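Local coordinates for putative uncharacterized protein (Pseudomonas putida, PDB 4J25) that is a prolyl-4-hydroxylase of the iron- and 2-oxoglutarate-dependent oxygenase family, with a jellyroll fold, that probably hydroxylates prolyl residues of a protein substrate, at residues D106-L109 with A110-Q114; G100-E103 with A104-Q107; E166-Q169 with P170-G174; V197-S200 with G201-P204. One frame throughout, in Å; residues are numbered along the deposited sequence.

In the fold
Along the chain the four contacts come in the order interaction 2, 1, 3, 4. Interactions 2 and 1 overlap on helix 103-123, sharing Asp106 and Gln107 with centres about 9 Å apart; the first forms the start of the helix and the second its next turn. Interaction 3 lies in the loop between strands 156-163 and 176-179, its centre about 27 Å from that of either helical contact. Interaction 4, centred about 24 Å from interaction 3, turns the chain from strand 195-199 of the five-stranded sheet to strand 205-207 of the three-stranded one. This turn lies beside the manganese site of the double-stranded beta-helix, whereas helix 103-123 packs on strand 129-137, away from that site.

Interaction 1 of 4, residues D106-L109 with A110-Q114; sequences DQYL and AAMDQ
Tyr108 and Met112 meet one turn apart on the alpha-helix 103-123, and their i to i+4 pairing forms a Met-aromatic contact on the buried side of the helix. The evidence for a face approach is the position of Met112 CG, 3.8 Å from the centroid of the Tyr108 ring and only 17° off its normal. The methylene is displaced toward the hydroxyl end, where it comes within 3.6 Å of Tyr108 CZ. The sulfur sits differently: Met112 SD is 4.5 Å from the centroid and oblique to the ring, with Tyr108 OH 3.7 Å from it. Two torsions account for this. Tyr108 carries CG opposite its backbone N (chi1 -174°), which sends the ring along the helix flank, while the Met112 chain bends at chi2 (-62°) and swings SD obliquely toward the phenol end, near CZ and OH. Both side chains also rest on Phe130 of strand 129-137, so the pair helps join the helix to an outer strand of the five-stranded sheet.

Leu109 contributes through its backbone as well as its side chain, which touches Cys132 on the same strand. Its carbonyl O accepts from Asp113 N at 2.8 Å, and the preceding i to i+4 bond, from Met112 N to Tyr108 O, measures 3.0 Å. Asp113 OD1 forms a salt bridge with Arg116, further along the helix. Ala110 continues the helical ladder by donating to Asp106 O, and the same turn brings the methyl carbon Ala110 CB to 3.5 Å from Asp106 O.

Interaction 2 of 4, residues G100-E103 with A104-Q107; sequences GQAE and ACDQ
Ala102 and Asp106 are joined where the loop before helix 103-123 turns into its first helical turn, with Ala102 in the N-cap position. Ala102 has an extended backbone, and the helix then starts with two i to i+4 bonds: Asp106 N donates to Ala102 O at 3.1 Å, in the carbonyl plane, and Gln107 N donates to Glu103 O at 3.2 Å.

The Asp106 carboxylate folds back over this start. Its OD1 accepts from Gly100 N at 2.9 Å, on the syn side and 17° out of the carboxylate plane, tying the incoming loop to the helix. A water that accepts from Ala102 N also lies next to OD1. The other oxygen, OD2, is bonded to Ser23 N near the start of the modelled chain. The carboxylate thus receives backbone N-H groups from Gly100 and Ser23, which would probably favour its charged form, although Ala102 O also lies near OD1.

On the exposed flank Glu103 bends at chi2 (66°) to bring OE2, which is also hydrogen-bonded to Ser23 OG, round to Gln107. The carboxylate and amide planes are 66° apart. Nevertheless the acceptor remains close to the plane of the amide, as Gln107 NE2 donates to the anti lone pair of Glu103 OE2 at 3.0 Å.

Interaction 3 of 4, residues E166-Q169 with P170-G174; sequences EGWQ and PHDGG
Asp172 OD2 accepts from Gln169 N at 2.9 Å, while Asp172 N donates back to Gln169 O at the same 2.9 Å, so the two residues are bonded in both directions around a short 3-10 turn. Neither approach is ideal: the carboxylate is met on its anti side, 28° out of plane, and the Asp172 N-H arrives above the plane of the Gln169 carbonyl rather than on a lone pair. This second bond is i to i+3, spanning Pro170 and His171. Arg212 NH2 adds a long, weak ion pair to OD2.

Trp168 packs against Asp172 and Gly173 at the end of the turn. With CG opposite the backbone N (chi1 -158°), its indole reaches forward along the chain so that NE1 donates to Gly173 O at 2.9 Å, the acceptor lying close to the ring plane. Over one indole face sits Asp172 CB, 3.7 Å from the centroid of the five-membered ring, a CH-pi contact. The ring is therefore held both at its edge and on a face. Gly173 and Gly174, each with positive phi, then lead the chain away.

The turn belongs to the loop between strands 156-163 and 176-179. Trp168 also touches Pro190 and Arg212 of other loops, and Gly174 O accepts from Arg214, an N-oxalylglycine pocket residue on strand 214-222.

Interaction 4 of 4, residues V197-S200 with G201-P204; sequences VFLS and GEVP
Leu199 O takes two backbone N-H groups from Glu202 and Val203, closing the turn that ends strand 195-199. The two donors approach it very differently. Val203 N, 3.3 Å from Leu199 O, comes nearly along the C=O axis, with a C=O...donor angle of 174°; Glu202 N is nearer at 3.1 Å but stands above the carbonyl plane, 54° out of it.

The tightly packed part faces the protein interior, where Phe198 and Val203 are both buried. Phe198 CD2 lies 3.9 Å from Val203 CB, and the two side chains also share Met178 as a neighbour. Phe198 places its CG between the backbone N and the carbonyl carbon (chi1 56°), which turns the ring toward Val203, met obliquely, and toward the metal site. There it meets His205 edge-to-face and touches Asp148, two ligands of the manganese ion, so it forms part of the second shell of the metal site. Val203 O accepts from His205 ND1, a bond that probably helps fix the rotation of this ligand ring, and a water also bridges Val203 O and Ser200 O, at 2.8 and 2.7 Å.

On the outer side Gly201 and Glu202 are exposed and contacts are sparse: the extended Glu202 chain brings OE2 to 3.6 Å from Leu199 CD1. The turn carries the chain from strand 195-199, paired with strands 44-47 and 156-163, across to strand 205-207 beside 176-179, joining the two sheets of the jellyroll.

Interaction 1 of 4, residues D106-L109 with A110-Q114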
loop_
_atom_site.group_PDB
_atom_site.type_symbol
_atom_site.label_atom_id
_atom_site.label_comp_id
_atom_site.label_asym_id
_atom_site.label_seq_id
_atom_site.Cartn_x
_atom_site.Cartn_y
_atom_site.Cartn_z
ATOM N N ASP A 106 -14.788 -0.435 -1.125
ATOM C CA ASP A 106 -15.348 0.908 -1.000
ATOM C C ASP A 106 -14.854 1.546 0.283
ATOM O O ASP A 106 -14.538 2.738 0.323
ATOM C CB ASP A 106 -16.887 0.881 -0.975
ATOM C CG ASP A 106 -17.512 0.705 -2.349
ATOM O OD1 ASP A 106 -16.793 0.425 -3.327
ATOM O OD2 ASP A 106 -18.748 0.842 -2.448
ATOM N N GLN A 107 -14.802 0.748 1.342
ATOM C CA GLN A 107 -14.332 1.223 2.628
ATOM C C GLN A 107 -12.815 1.503 2.586
ATOM O O GLN A 107 -12.337 2.460 3.184
ATOM C CB GLN A 107 -14.658 0.201 3.697
ATOM C CG GLN A 107 -16.153 0.052 3.959
ATOM C CD GLN A 107 -16.438 -0.768 5.202
ATOM O OE1 GLN A 107 -15.698 -0.707 6.183
ATOM N NE2 GLN A 107 -17.514 -1.541 5.166
ATOM N N TYR A 108 -12.068 0.668 1.876
ATOM C CA TYR A 108 -10.636 0.913 1.726
ATOM C C TYR A 108 -10.398 2.227 0.999
ATOM O O TYR A 108 -9.566 3.024 1.420
ATOM C CB TYR A 108 -9.945 -0.226 0.982
ATOM C CG TYR A 108 -8.443 -0.046 0.941
ATOM C CD1 TYR A 108 -7.715 0.037 2.114
ATOM C CD2 TYR A 108 -7.757 0.055 -0.273
ATOM C CE1 TYR A 108 -6.339 0.207 2.095
ATOM C CE2 TYR A 108 -6.378 0.217 -0.298
ATOM C CZ TYR A 108 -5.683 0.296 0.893
ATOM O OH TYR A 108 -4.319 0.456 0.887
ATOM N N LEU A 109 -11.128 2.452 -0.090
ATOM C CA LEU A 109 -10.980 3.681 -0.869
ATOM C C LEU A 109 -11.366 4.911 -0.059
ATOM O O LEU A 109 -10.741 5.956 -0.194
ATOM C CB LEU A 109 -11.794 3.641 -2.161
ATOM C CG LEU A 109 -11.422 2.518 -3.128
ATOM C CD1 LEU A 109 -12.374 2.557 -4.331
ATOM C CD2 LEU A 109 -9.951 2.592 -3.567
ATOM N N ALA A 110 -12.385 4.792 0.785
ATOM C CA ALA A 110 -12.807 5.927 1.591
ATOM C C ALA A 110 -11.695 6.319 2.558
ATOM O O ALA A 110 -11.404 7.504 2.720
ATOM C CB ALA A 110 -14.115 5.631 2.324
ATOM N N ALA A 111 -11.027 5.332 3.153
ATOM C CA ALA A 111 -9.929 5.620 4.078
ATOM C C ALA A 111 -8.725 6.221 3.343
ATOM O O ALA A 111 -8.066 7.144 3.851
ATOM C CB ALA A 111 -9.509 4.358 4.823
ATOM N N MET A 112 -8.422 5.685 2.167
ATOM C CA MET A 112 -7.288 6.170 1.407
ATOM C C MET A 112 -7.590 7.559 0.847
ATOM O O MET A 112 -6.677 8.354 0.657
ATOM C CB MET A 112 -6.928 5.192 0.292
ATOM C CG MET A 112 -6.431 3.846 0.812
ATOM S SD MET A 112 -4.909 4.020 1.772
ATOM C CE MET A 112 -5.429 4.017 3.424
ATOM N N ASP A 113 -8.863 7.861 0.595
ATOM C CA ASP A 113 -9.200 9.209 0.173
ATOM C C ASP A 113 -8.942 10.177 1.312
ATOM O O ASP A 113 -8.475 11.286 1.088
ATOM C CB ASP A 113 -10.627 9.346 -0.341
ATOM C CG ASP A 113 -10.885 10.711 -0.954
ATOM O OD1 ASP A 113 -10.326 10.999 -2.028
ATOM O OD2 ASP A 113 -11.625 11.517 -0.367
ATOM N N GLN A 114 -9.218 9.763 2.539
ATOM C CA GLN A 114 -8.889 10.594 3.687
ATOM C C GLN A 114 -7.381 10.812 3.793
ATOM O O GLN A 114 -6.938 11.904 4.109
ATOM C CB GLN A 114 -9.368 9.949 4.975
ATOM C CG GLN A 114 -10.823 10.137 5.297
ATOM C CD GLN A 114 -11.150 9.523 6.638
ATOM O OE1 GLN A 114 -11.026 8.323 6.806
ATOM N NE2 GLN A 114 -11.533 10.345 7.605
#

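Interaction 2 of 4, residues G100-E103 with A104-Q107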
loop_
_atom_site.group_PDB
_atom_site.type_symbol
_atom_site.label_atom_id
_atom_site.label_comp_id
_atom_site.label_asym_id
_atom_site.label_seq_id
_atom_site.Cartn_x
_atom_site.Cartn_y
_atom_site.Cartn_z
ATOM N N GLY A 100 -17.957 0.934 -5.913
ATOM C CA GLY A 100 -19.116 0.263 -6.470
ATOM C C GLY A 100 -18.858 -1.167 -6.885
ATOM O O GLY A 100 -19.742 -1.819 -7.418
ATOM N N GLN A 101 -17.656 -1.673 -6.637
ATOM C CA GLN A 101 -17.328 -3.044 -7.022
ATOM C C GLN A 101 -17.571 -4.013 -5.873
ATOM O O GLN A 101 -18.055 -5.114 -6.093
ATOM C CB GLN A 101 -15.881 -3.152 -7.496
ATOM C CG GLN A 101 -15.592 -2.351 -8.755
ATOM C CD GLN A 101 -14.110 -2.318 -9.113
ATOM O OE1 GLN A 101 -13.283 -2.947 -8.459
ATOM N NE2 GLN A 101 -13.775 -1.563 -10.153
ATOM N N ALA A 102 -17.235 -3.604 -4.657
ATOM C CA ALA A 102 -17.435 -4.447 -3.481
ATOM C C ALA A 102 -17.377 -3.574 -2.252
ATOM O O ALA A 102 -16.665 -2.571 -2.236
ATOM C CB ALA A 102 -16.361 -5.524 -3.405
ATOM N N GLU A 103 -18.109 -3.963 -1.220
ATOM C CA GLU A 103 -18.172 -3.215 0.032
ATOM C C GLU A 103 -16.811 -2.999 0.700
ATOM O O GLU A 103 -16.501 -1.898 1.141
ATOM C CB GLU A 103 -19.103 -3.936 1.025
ATOM C CG GLU A 103 -19.203 -3.243 2.378
ATOM C CD GLU A 103 -19.873 -1.901 2.283
ATOM O OE1 GLU A 103 -20.800 -1.773 1.460
ATOM O OE2 GLU A 103 -19.479 -0.979 3.025
ATOM N N ALA A 104 -16.025 -4.064 0.804
ATOM C CA ALA A 104 -14.733 -3.990 1.458
ATOM C C ALA A 104 -13.848 -2.967 0.728
ATOM O O ALA A 104 -13.202 -2.122 1.347
ATOM C CB ALA A 104 -14.076 -5.375 1.484
ATOM N N CYS A 105 -13.845 -3.033 -0.594
ATOM C CA CYS A 105 -13.029 -2.119 -1.383
ATOM C C CYS A 105 -13.475 -0.658 -1.210
ATOM O O CYS A 105 -12.633 0.248 -1.149
ATOM C CB CYS A 105 -13.056 -2.518 -2.858
ATOM S SG CYS A 105 -12.444 -4.196 -3.224
ATOM N N ASP A 106 -14.788 -0.435 -1.125
ATOM C CA ASP A 106 -15.348 0.908 -1.000
ATOM C C ASP A 106 -14.854 1.546 0.283
ATOM O O ASP A 106 -14.538 2.738 0.323
ATOM C CB ASP A 106 -16.887 0.881 -0.975
ATOM C CG ASP A 106 -17.512 0.705 -2.349
ATOM O OD1 ASP A 106 -16.793 0.425 -3.327
ATOM O OD2 ASP A 106 -18.748 0.842 -2.448
ATOM N N GLN A 107 -14.802 0.748 1.342
ATOM C CA GLN A 107 -14.332 1.223 2.628
ATOM C C GLN A 107 -12.815 1.503 2.586
ATOM O O GLN A 107 -12.337 2.460 3.184
ATOM C CB GLN A 107 -14.658 0.201 3.697
ATOM C CG GLN A 107 -16.153 0.052 3.959
ATOM C CD GLN A 107 -16.438 -0.768 5.202
ATOM O OE1 GLN A 107 -15.698 -0.707 6.183
ATOM N NE2 GLN A 107 -17.514 -1.541 5.166
HETATM O O HOH W 1 -15.470 -1.137 -4.754
#

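Interaction 3 of 4, residues E166-Q169 with P170-G174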
loop_
_atom_site.group_PDB
_atom_site.type_symbol
_atom_site.label_atom_id
_atom_site.label_comp_id
_atom_site.label_asym_id
_atom_site.label_seq_id
_atom_site.Cartn_x
_atom_site.Cartn_y
_atom_site.Cartn_z
ATOM N N GLU A 166 -3.217 -13.570 7.226
ATOM C CA GLU A 166 -3.382 -14.002 8.598
ATOM C C GLU A 166 -2.313 -15.027 8.954
ATOM O O GLU A 166 -1.942 -15.854 8.123
ATOM C CB GLU A 166 -4.771 -14.617 8.783
ATOM C CG GLU A 166 -5.918 -13.674 8.406
ATOM C CD GLU A 166 -5.965 -12.445 9.287
ATOM O OE1 GLU A 166 -6.586 -11.423 8.887
ATOM O OE2 GLU A 166 -5.371 -12.507 10.387
ATOM N N GLY A 167 -1.808 -14.945 10.180
ATOM C CA GLY A 167 -0.936 -15.972 10.733
ATOM C C GLY A 167 0.423 -16.111 10.071
ATOM O O GLY A 167 0.997 -17.204 10.053
ATOM N N TRP A 168 0.940 -15.011 9.528
ATOM C CA TRP A 168 2.231 -15.027 8.852
ATOM C C TRP A 168 3.339 -15.265 9.860
ATOM O O TRP A 168 3.277 -14.766 10.979
ATOM C CB TRP A 168 2.482 -13.696 8.135
ATOM C CG TRP A 168 3.471 -13.839 7.035
ATOM C CD1 TRP A 168 4.820 -13.638 7.110
ATOM C CD2 TRP A 168 3.198 -14.233 5.688
ATOM N NE1 TRP A 168 5.397 -13.888 5.896
ATOM C CE2 TRP A 168 4.423 -14.256 5.004
ATOM C CE3 TRP A 168 2.036 -14.579 4.997
ATOM C CZ2 TRP A 168 4.520 -14.603 3.660
ATOM C CZ3 TRP A 168 2.135 -14.928 3.658
ATOM C CH2 TRP A 168 3.364 -14.934 3.006
ATOM N N GLN A 169 4.346 -16.040 9.475
ATOM C CA GLN A 169 5.481 -16.283 10.356
ATOM C C GLN A 169 6.727 -15.981 9.550
ATOM O O GLN A 169 6.670 -15.987 8.320
ATOM C CB GLN A 169 5.507 -17.732 10.864
ATOM C CG GLN A 169 4.269 -18.177 11.666
ATOM C CD GLN A 169 4.137 -17.483 13.017
ATOM O OE1 GLN A 169 5.071 -17.480 13.833
ATOM N NE2 GLN A 169 2.966 -16.891 13.261
ATOM N N PRO A 170 7.856 -15.722 10.235
ATOM C CA PRO A 170 9.128 -15.355 9.600
ATOM C C PRO A 170 9.682 -16.459 8.713
ATOM O O PRO A 170 10.445 -16.183 7.793
ATOM C CB PRO A 170 10.063 -15.137 10.792
ATOM C CG PRO A 170 9.163 -14.925 11.960
ATOM C CD PRO A 170 7.988 -15.794 11.699
ATOM N N HIS A 171 9.313 -17.703 9.004
ATOM C CA HIS A 171 9.732 -18.834 8.177
ATOM C C HIS A 171 9.099 -18.724 6.792
ATOM O O HIS A 171 9.543 -19.368 5.838
ATOM C CB HIS A 171 9.320 -20.151 8.841
ATOM C CG HIS A 171 9.321 -20.083 10.336
ATOM N ND1 HIS A 171 8.181 -19.827 11.066
ATOM C CD2 HIS A 171 10.328 -20.191 11.235
ATOM C CE1 HIS A 171 8.480 -19.799 12.353
ATOM N NE2 HIS A 171 9.778 -20.018 12.482
ATOM N N ASP A 172 8.067 -17.887 6.685
ATOM C CA ASP A 172 7.320 -17.764 5.447
ATOM C C ASP A 172 7.996 -16.839 4.451
ATOM O O ASP A 172 7.688 -16.873 3.259
ATOM C CB ASP A 172 5.891 -17.294 5.731
ATOM C CG ASP A 172 5.058 -18.360 6.425
ATOM O OD1 ASP A 172 5.229 -19.547 6.076
ATOM O OD2 ASP A 172 4.241 -18.020 7.312
ATOM N N GLY A 173 8.933 -16.026 4.923
ATOM C CA GLY A 173 9.604 -15.073 4.054
ATOM C C GLY A 173 8.637 -14.018 3.538
ATOM O O GLY A 173 7.758 -13.557 4.264
ATOM N N GLY A 174 8.819 -13.622 2.284
ATOM C CA GLY A 174 7.912 -12.689 1.639
ATOM C C GLY A 174 7.939 -11.252 2.132
ATOM O O GLY A 174 7.006 -10.503 1.872
#

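Interaction 4 of 4, residues V197-S200 with G201-P204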
loop_
_atom_site.group_PDB
_atom_site.type_symbol
_atom_site.label_atom_id
_atom_site.label_comp_id
_atom_site.label_asym_id
_atom_site.label_seq_id
_atom_site.Cartn_x
_atom_site.Cartn_y
_atom_site.Cartn_z
ATOM N N VAL A 197 3.418 2.954 3.657
ATOM C CA VAL A 197 3.306 4.081 2.731
ATOM C C VAL A 197 4.702 4.661 2.520
ATOM O O VAL A 197 5.473 4.811 3.468
ATOM C CB VAL A 197 2.387 5.174 3.312
ATOM C CG1 VAL A 197 2.094 6.253 2.299
ATOM C CG2 VAL A 197 1.059 4.566 3.791
ATOM N N PHE A 198 5.049 4.984 1.283
ATOM C CA PHE A 198 6.340 5.636 1.034
ATOM C C PHE A 198 6.344 6.541 -0.200
ATOM O O PHE A 198 5.452 6.471 -1.078
ATOM C CB PHE A 198 7.481 4.610 0.948
ATOM C CG PHE A 198 7.279 3.531 -0.090
ATOM C CD1 PHE A 198 6.665 2.333 0.253
ATOM C CD2 PHE A 198 7.720 3.706 -1.395
ATOM C CE1 PHE A 198 6.479 1.341 -0.675
ATOM C CE2 PHE A 198 7.538 2.720 -2.328
ATOM C CZ PHE A 198 6.911 1.531 -1.974
ATOM N N LEU A 199 7.340 7.417 -0.250
ATOM C CA LEU A 199 7.536 8.262 -1.407
ATOM C C LEU A 199 8.041 7.440 -2.599
ATOM O O LEU A 199 9.121 6.855 -2.548
ATOM C CB LEU A 199 8.498 9.410 -1.060
ATOM C CG LEU A 199 7.967 10.344 0.029
ATOM C CD1 LEU A 199 8.999 11.414 0.419
ATOM C CD2 LEU A 199 6.657 11.007 -0.378
ATOM N N SER A 200 7.266 7.431 -3.679
ATOM C CA SER A 200 7.515 6.537 -4.808
ATOM C C SER A 200 8.828 6.801 -5.540
ATOM O O SER A 200 9.451 5.875 -6.041
ATOM C CB SER A 200 6.378 6.628 -5.830
ATOM O OG SER A 200 5.111 6.489 -5.206
ATOM N N GLY A 201 9.233 8.062 -5.626
ATOM C CA GLY A 201 10.442 8.410 -6.346
ATOM C C GLY A 201 11.701 8.209 -5.526
ATOM O O GLY A 201 12.807 8.372 -6.043
ATOM N N GLU A 202 11.544 7.849 -4.254
ATOM C CA GLU A 202 12.668 7.866 -3.317
ATOM C C GLU A 202 13.093 6.528 -2.726
ATOM O O GLU A 202 14.275 6.335 -2.420
ATOM C CB GLU A 202 12.368 8.808 -2.160
ATOM C CG GLU A 202 13.241 8.534 -0.942
ATOM C CD GLU A 202 13.047 9.555 0.163
ATOM O OE1 GLU A 202 13.472 9.275 1.311
ATOM O OE2 GLU A 202 12.480 10.642 -0.126
ATOM N N VAL A 203 12.152 5.611 -2.508
ATOM C CA VAL A 203 12.496 4.391 -1.783
ATOM C C VAL A 203 12.539 3.161 -2.674
ATOM O O VAL A 203 11.492 2.608 -3.030
ATOM C CB VAL A 203 11.518 4.126 -0.648
ATOM C CG1 VAL A 203 11.917 2.850 0.102
ATOM C CG2 VAL A 203 11.490 5.298 0.284
ATOM N N PRO A 204 13.756 2.722 -3.037
ATOM C CA PRO A 204 13.855 1.458 -3.761
ATOM C C PRO A 204 13.374 0.352 -2.853
ATOM O O PRO A 204 13.524 0.466 -1.632
ATOM C CB PRO A 204 15.352 1.321 -4.038
ATOM C CG PRO A 204 15.913 2.677 -3.852
ATOM C CD PRO A 204 15.084 3.321 -2.807
HETATM O O HOH W 2 9.600 3.448 -4.950
#